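Local structure of putative metal-dependent hydrolase (Bacillus subtilis, 6KNS) at residues A[120-134]-A[142-154]. The protein binds zinc through a metallo-beta-lactamase fold and is probably a metal-dependent hydrolase, perhaps a 3'-tRNA processing endoribonuclease. Residues are numbered along the deposited sequence; the frame is centred on the assembly and turned at random.
Sequences FQPDQPLTAGPFTIT and VTCYAMRITDGSH
Thr132 and Thr134 pair with Thr150 and Arg148 through four nearly straight backbone hydrogen bonds, from Thr132 N to Thr150 O (2.9 Å), from Arg148 N to Thr134 O (2.8 Å) and their two reciprocals. Ile133 and Ile149 form the non-hydrogen-bonded pair between them, where Ile133 CA lies 3.2 Å from Arg148 O in a CA-H...O contact. On the face that carries Thr134 and Arg148, water 1 bonds Thr134 OG1 and donates to Arg148 O. There Thr134 OG1 also lies alongside the arginine's aliphatic stem, 3.4 Å from Arg148 CB, while the guanidinium leads away to the carbonyls of Phe171 and Glu173. These strands, 131-137 and 145-150, form an antiparallel hairpin in one of the two mixed sheets of the metallo-beta-lactamase sandwich. Their apolar face meets the other sheet: Ile133 and Ile149 run side by side, CG1 to CG1 4.0 Å, Ile133 CG2 rests on Met147 CB, and Ile149 CG2 approaches Phe131 CD1, with Phe30, Leu37 and Ile62 packed against this layer. Toward the zinc site, Phe120 turns its edge to the face of Tyr145 in an offset edge-to-face pair, planes at 88°; Pro122 CB adds a close contact of 3.3 Å to Tyr145 CE1. At the other end chi1 of -174° swings Thr150 OG1 opposite the backbone N, where it accepts from Gly152 N in an ST turn and donates to His154 O; Asp151 OD1 accepts from Ser153 N and His154 N.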
loop_
_atom_site.group_PDB
_atom_site.type_symbol
_atom_site.label_atom_id
_atom_site.label_comp_id
_atom_site.label_asym_id
_atom_site.label_seq_id
_atom_site.Cartn_x
_atom_site.Cartn_y
_atom_site.Cartn_z
ATOM N N PHE A 120 -3.780 3.311 22.655
ATOM C CA PHE A 120 -3.459 4.542 23.380
ATOM C C PHE A 120 -4.705 5.039 24.036
ATOM O O PHE A 120 -5.803 4.724 23.585
ATOM C CB PHE A 120 -2.748 5.617 22.559
ATOM C CG PHE A 120 -3.483 6.132 21.327
ATOM C CD1 PHE A 120 -4.484 7.077 21.430
ATOM C CD2 PHE A 120 -3.057 5.777 20.066
ATOM C CE1 PHE A 120 -5.107 7.621 20.286
ATOM C CE2 PHE A 120 -3.669 6.292 18.918
ATOM C CZ PHE A 120 -4.704 7.231 19.048
ATOM N N GLN A 121 -4.532 5.770 25.123
ATOM C CA GLN A 121 -5.645 6.340 25.827
ATOM C C GLN A 121 -5.606 7.845 25.556
ATOM O O GLN A 121 -4.618 8.505 25.863
ATOM C CB GLN A 121 -5.540 6.033 27.333
ATOM C CG GLN A 121 -5.601 4.520 27.693
ATOM C CD GLN A 121 -6.716 3.743 26.920
ATOM O OE1 GLN A 121 -7.801 4.288 26.631
ATOM N NE2 GLN A 121 -6.433 2.480 26.574
ATOM N N PRO A 122 -6.676 8.383 24.971
ATOM C CA PRO A 122 -6.683 9.755 24.490
ATOM C C PRO A 122 -6.534 10.823 25.573
ATOM O O PRO A 122 -6.112 11.917 25.257
ATOM C CB PRO A 122 -8.050 9.904 23.805
ATOM C CG PRO A 122 -8.809 8.738 24.113
ATOM C CD PRO A 122 -7.887 7.652 24.578
ATOM N N ASP A 123 -6.851 10.487 26.821
ATOM C CA ASP A 123 -6.754 11.429 27.962
ATOM C C ASP A 123 -5.436 11.318 28.776
ATOM O O ASP A 123 -5.308 11.948 29.816
ATOM C CB ASP A 123 -7.972 11.247 28.901
ATOM C CG ASP A 123 -8.175 9.769 29.355
ATOM O OD1 ASP A 123 -7.887 8.819 28.552
ATOM O OD2 ASP A 123 -8.667 9.554 30.509
ATOM N N GLN A 124 -4.488 10.503 28.307
ATOM C CA GLN A 124 -3.229 10.257 29.000
ATOM C C GLN A 124 -2.021 10.486 28.068
ATOM O O GLN A 124 -2.075 10.158 26.880
ATOM C CB GLN A 124 -3.174 8.802 29.516
ATOM C CG GLN A 124 -4.244 8.388 30.558
ATOM C CD GLN A 124 -4.044 9.072 31.909
ATOM O OE1 GLN A 124 -2.915 9.302 32.341
ATOM N NE2 GLN A 124 -5.137 9.386 32.581
ATOM N N PRO A 125 -0.910 11.016 28.614
ATOM C CA PRO A 125 0.305 11.099 27.804
ATOM C C PRO A 125 0.861 9.722 27.479
ATOM O O PRO A 125 0.853 8.869 28.325
ATOM C CB PRO A 125 1.268 11.885 28.702
ATOM C CG PRO A 125 0.849 11.582 30.073
ATOM C CD PRO A 125 -0.669 11.470 29.996
ATOM N N LEU A 126 1.304 9.505 26.240
ATOM C CA LEU A 126 1.959 8.240 25.845
ATOM C C LEU A 126 3.466 8.450 25.688
ATOM O O LEU A 126 3.911 9.313 24.915
ATOM C CB LEU A 126 1.356 7.698 24.546
ATOM C CG LEU A 126 2.028 6.478 23.873
ATOM C CD1 LEU A 126 1.779 5.215 24.684
ATOM C CD2 LEU A 126 1.551 6.299 22.461
ATOM N N THR A 127 4.254 7.650 26.387
ATOM C CA THR A 127 5.690 7.611 26.173
ATOM C C THR A 127 6.064 6.684 25.008
ATOM O O THR A 127 5.631 5.547 24.959
ATOM C CB THR A 127 6.406 7.138 27.463
ATOM O OG1 THR A 127 6.081 8.049 28.483
ATOM C CG2 THR A 127 7.938 7.122 27.298
ATOM N N ALA A 128 6.866 7.176 24.073
ATOM C CA ALA A 128 7.391 6.371 22.949
ATOM C C ALA A 128 8.865 6.673 22.812
ATOM O O ALA A 128 9.262 7.657 22.156
ATOM C CB ALA A 128 6.639 6.716 21.641
ATOM N N GLY A 129 9.677 5.854 23.470
ATOM C CA GLY A 129 11.110 6.097 23.581
ATOM C C GLY A 129 11.317 7.492 24.151
ATOM O O GLY A 129 10.777 7.791 25.192
ATOM N N PRO A 130 12.053 8.370 23.438
ATOM C CA PRO A 130 12.278 9.730 23.942
ATOM C C PRO A 130 11.126 10.692 23.635
ATOM O O PRO A 130 11.191 11.859 23.995
ATOM C CB PRO A 130 13.583 10.151 23.241
ATOM C CG PRO A 130 13.560 9.357 21.939
ATOM C CD PRO A 130 12.714 8.133 22.144
ATOM N N PHE A 131 10.053 10.217 23.026
ATOM C CA PHE A 131 8.912 11.100 22.751
ATOM C C PHE A 131 7.787 10.934 23.774
ATOM O O PHE A 131 7.591 9.851 24.322
ATOM C CB PHE A 131 8.315 10.831 21.373
ATOM C CG PHE A 131 9.281 11.013 20.227
ATOM C CD1 PHE A 131 9.859 12.228 19.977
ATOM C CD2 PHE A 131 9.556 9.962 19.382
ATOM C CE1 PHE A 131 10.744 12.393 18.900
ATOM C CE2 PHE A 131 10.418 10.107 18.303
ATOM C CZ PHE A 131 11.015 11.326 18.063
ATOM N N THR A 132 7.075 12.031 24.017
ATOM C CA THR A 132 5.849 12.037 24.804
ATOM C C THR A 132 4.770 12.557 23.849
ATOM O O THR A 132 4.946 13.636 23.258
ATOM C CB THR A 132 5.968 12.949 26.047
ATOM O OG1 THR A 132 7.080 12.519 26.841
ATOM C CG2 THR A 132 4.683 12.942 26.903
ATOM N N ILE A 133 3.681 11.782 23.702
ATOM C CA ILE A 133 2.595 12.093 22.777
ATOM C C ILE A 133 1.323 12.340 23.577
ATOM O O ILE A 133 1.002 11.577 24.498
ATOM C CB ILE A 133 2.366 10.919 21.758
ATOM C CG1 ILE A 133 3.689 10.507 21.114
ATOM C CG2 ILE A 133 1.355 11.315 20.662
ATOM C CD1 ILE A 133 3.539 9.388 20.129
ATOM N N THR A 134 0.614 13.409 23.227
ATOM C CA THR A 134 -0.720 13.697 23.751
ATOM C C THR A 134 -1.661 13.864 22.549
ATOM O O THR A 134 -1.200 14.084 21.416
ATOM C CB THR A 134 -0.765 14.977 24.650
ATOM O OG1 THR A 134 -0.088 16.038 23.989
ATOM C CG2 THR A 134 -0.145 14.746 26.085
ATOM N N VAL A 142 -14.848 9.101 10.913
ATOM C CA VAL A 142 -14.530 8.017 11.846
ATOM C C VAL A 142 -13.719 8.610 12.981
ATOM O O VAL A 142 -13.170 9.701 12.857
ATOM C CB VAL A 142 -13.746 6.835 11.207
ATOM C CG1 VAL A 142 -14.600 6.099 10.137
ATOM C CG2 VAL A 142 -12.371 7.276 10.641
ATOM N N THR A 143 -13.652 7.898 14.096
ATOM C CA THR A 143 -12.868 8.303 15.238
ATOM C C THR A 143 -11.437 8.569 14.808
ATOM O O THR A 143 -10.810 7.757 14.113
ATOM C CB THR A 143 -12.880 7.195 16.312
ATOM O OG1 THR A 143 -14.228 6.926 16.639
ATOM C CG2 THR A 143 -12.154 7.601 17.571
ATOM N N CYS A 144 -10.924 9.727 15.177
ATOM C CA CYS A 144 -9.585 10.067 14.740
ATOM C C CYS A 144 -8.951 10.950 15.793
ATOM O O CYS A 144 -9.671 11.731 16.433
ATOM C CB CYS A 144 -9.633 10.732 13.342
ATOM S SG CYS A 144 -8.037 11.256 12.759
ATOM N N TYR A 145 -7.630 10.794 16.022
ATOM C CA TYR A 145 -6.933 11.641 17.010
ATOM C C TYR A 145 -5.752 12.378 16.416
ATOM O O TYR A 145 -4.886 11.769 15.802
ATOM C CB TYR A 145 -6.464 10.836 18.243
ATOM C CG TYR A 145 -7.606 10.322 19.029
ATOM C CD1 TYR A 145 -8.136 11.043 20.094
ATOM C CD2 TYR A 145 -8.218 9.146 18.662
ATOM C CE1 TYR A 145 -9.251 10.566 20.806
ATOM C CE2 TYR A 145 -9.311 8.660 19.356
ATOM C CZ TYR A 145 -9.817 9.359 20.427
ATOM O OH TYR A 145 -10.912 8.841 21.072
ATOM N N ALA A 146 -5.717 13.699 16.664
ATOM C CA ALA A 146 -4.550 14.517 16.387
ATOM C C ALA A 146 -3.515 14.223 17.447
ATOM O O ALA A 146 -3.866 13.695 18.502
ATOM C CB ALA A 146 -4.905 15.984 16.378
ATOM N N MET A 147 -2.249 14.525 17.162
ATOM C CA MET A 147 -1.166 14.206 18.081
ATOM C C MET A 147 -0.216 15.373 18.288
ATOM O O MET A 147 0.105 16.099 17.354
ATOM C CB MET A 147 -0.360 13.032 17.568
ATOM C CG MET A 147 -1.171 11.784 17.339
ATOM S SD MET A 147 -0.207 10.549 16.453
ATOM C CE MET A 147 -1.589 9.541 15.914
ATOM N N ARG A 148 0.216 15.550 19.536
ATOM C CA ARG A 148 1.241 16.526 19.888
ATOM C C ARG A 148 2.441 15.716 20.357
ATOM O O ARG A 148 2.337 14.965 21.339
ATOM C CB ARG A 148 0.755 17.434 20.998
ATOM C CG ARG A 148 1.870 18.330 21.528
ATOM C CD ARG A 148 1.534 19.099 22.795
ATOM N NE ARG A 148 1.142 20.443 22.466
ATOM C CZ ARG A 148 1.848 21.552 22.649
ATOM N NH1 ARG A 148 3.021 21.563 23.246
ATOM N NH2 ARG A 148 1.333 22.680 22.219
ATOM N N ILE A 149 3.567 15.853 19.657
ATOM C CA ILE A 149 4.737 15.015 19.897
ATOM C C ILE A 149 5.918 15.866 20.319
ATOM O O ILE A 149 6.362 16.731 19.575
ATOM C CB ILE A 149 5.086 14.168 18.658
ATOM C CG1 ILE A 149 3.868 13.313 18.251
ATOM C CG2 ILE A 149 6.266 13.258 18.963
ATOM C CD1 ILE A 149 4.024 12.511 16.973
ATOM N N THR A 150 6.411 15.638 21.534
ATOM C CA THR A 150 7.555 16.372 22.010
ATOM C C THR A 150 8.659 15.447 22.474
ATOM O O THR A 150 8.417 14.310 22.822
ATOM C CB THR A 150 7.179 17.366 23.141
ATOM O OG1 THR A 150 8.332 18.158 23.460
ATOM C CG2 THR A 150 6.641 16.655 24.421
ATOM N N ASP A 151 9.888 15.946 22.430
ATOM C CA ASP A 151 11.030 15.247 23.014
ATOM C C ASP A 151 11.587 16.029 24.187
ATOM O O ASP A 151 12.667 15.698 24.664
ATOM C CB ASP A 151 12.145 15.031 21.974
ATOM C CG ASP A 151 12.698 16.332 21.411
ATOM O OD1 ASP A 151 12.322 17.435 21.893
ATOM O OD2 ASP A 151 13.526 16.253 20.487
ATOM N N GLY A 152 10.865 17.054 24.644
ATOM C CA GLY A 152 11.351 17.916 25.754
ATOM C C GLY A 152 12.021 19.218 25.310
ATOM O O GLY A 152 12.143 20.138 26.093
ATOM N N SER A 153 12.438 19.302 24.048
ATOM C CA SER A 153 13.057 20.531 23.508
ATOM C C SER A 153 12.292 21.113 22.321
ATOM O O SER A 153 12.252 22.302 22.144
ATOM C CB SER A 153 14.496 20.249 23.071
ATOM O OG SER A 153 15.197 19.515 24.069
ATOM N N HIS A 154 11.728 20.260 21.479
ATOM C CA HIS A 154 10.939 20.694 20.351
ATOM C C HIS A 154 9.636 19.952 20.386
ATOM O O HIS A 154 9.537 18.911 21.032
ATOM C CB HIS A 154 11.689 20.425 19.050
ATOM C CG HIS A 154 12.839 21.354 18.830
ATOM N ND1 HIS A 154 14.150 21.006 19.113
ATOM C CD2 HIS A 154 12.872 22.643 18.404
ATOM C CE1 HIS A 154 14.938 22.039 18.854
ATOM N NE2 HIS A 154 14.187 23.038 18.414
HETATM O O HOH W 1 2.679 15.872 23.962
#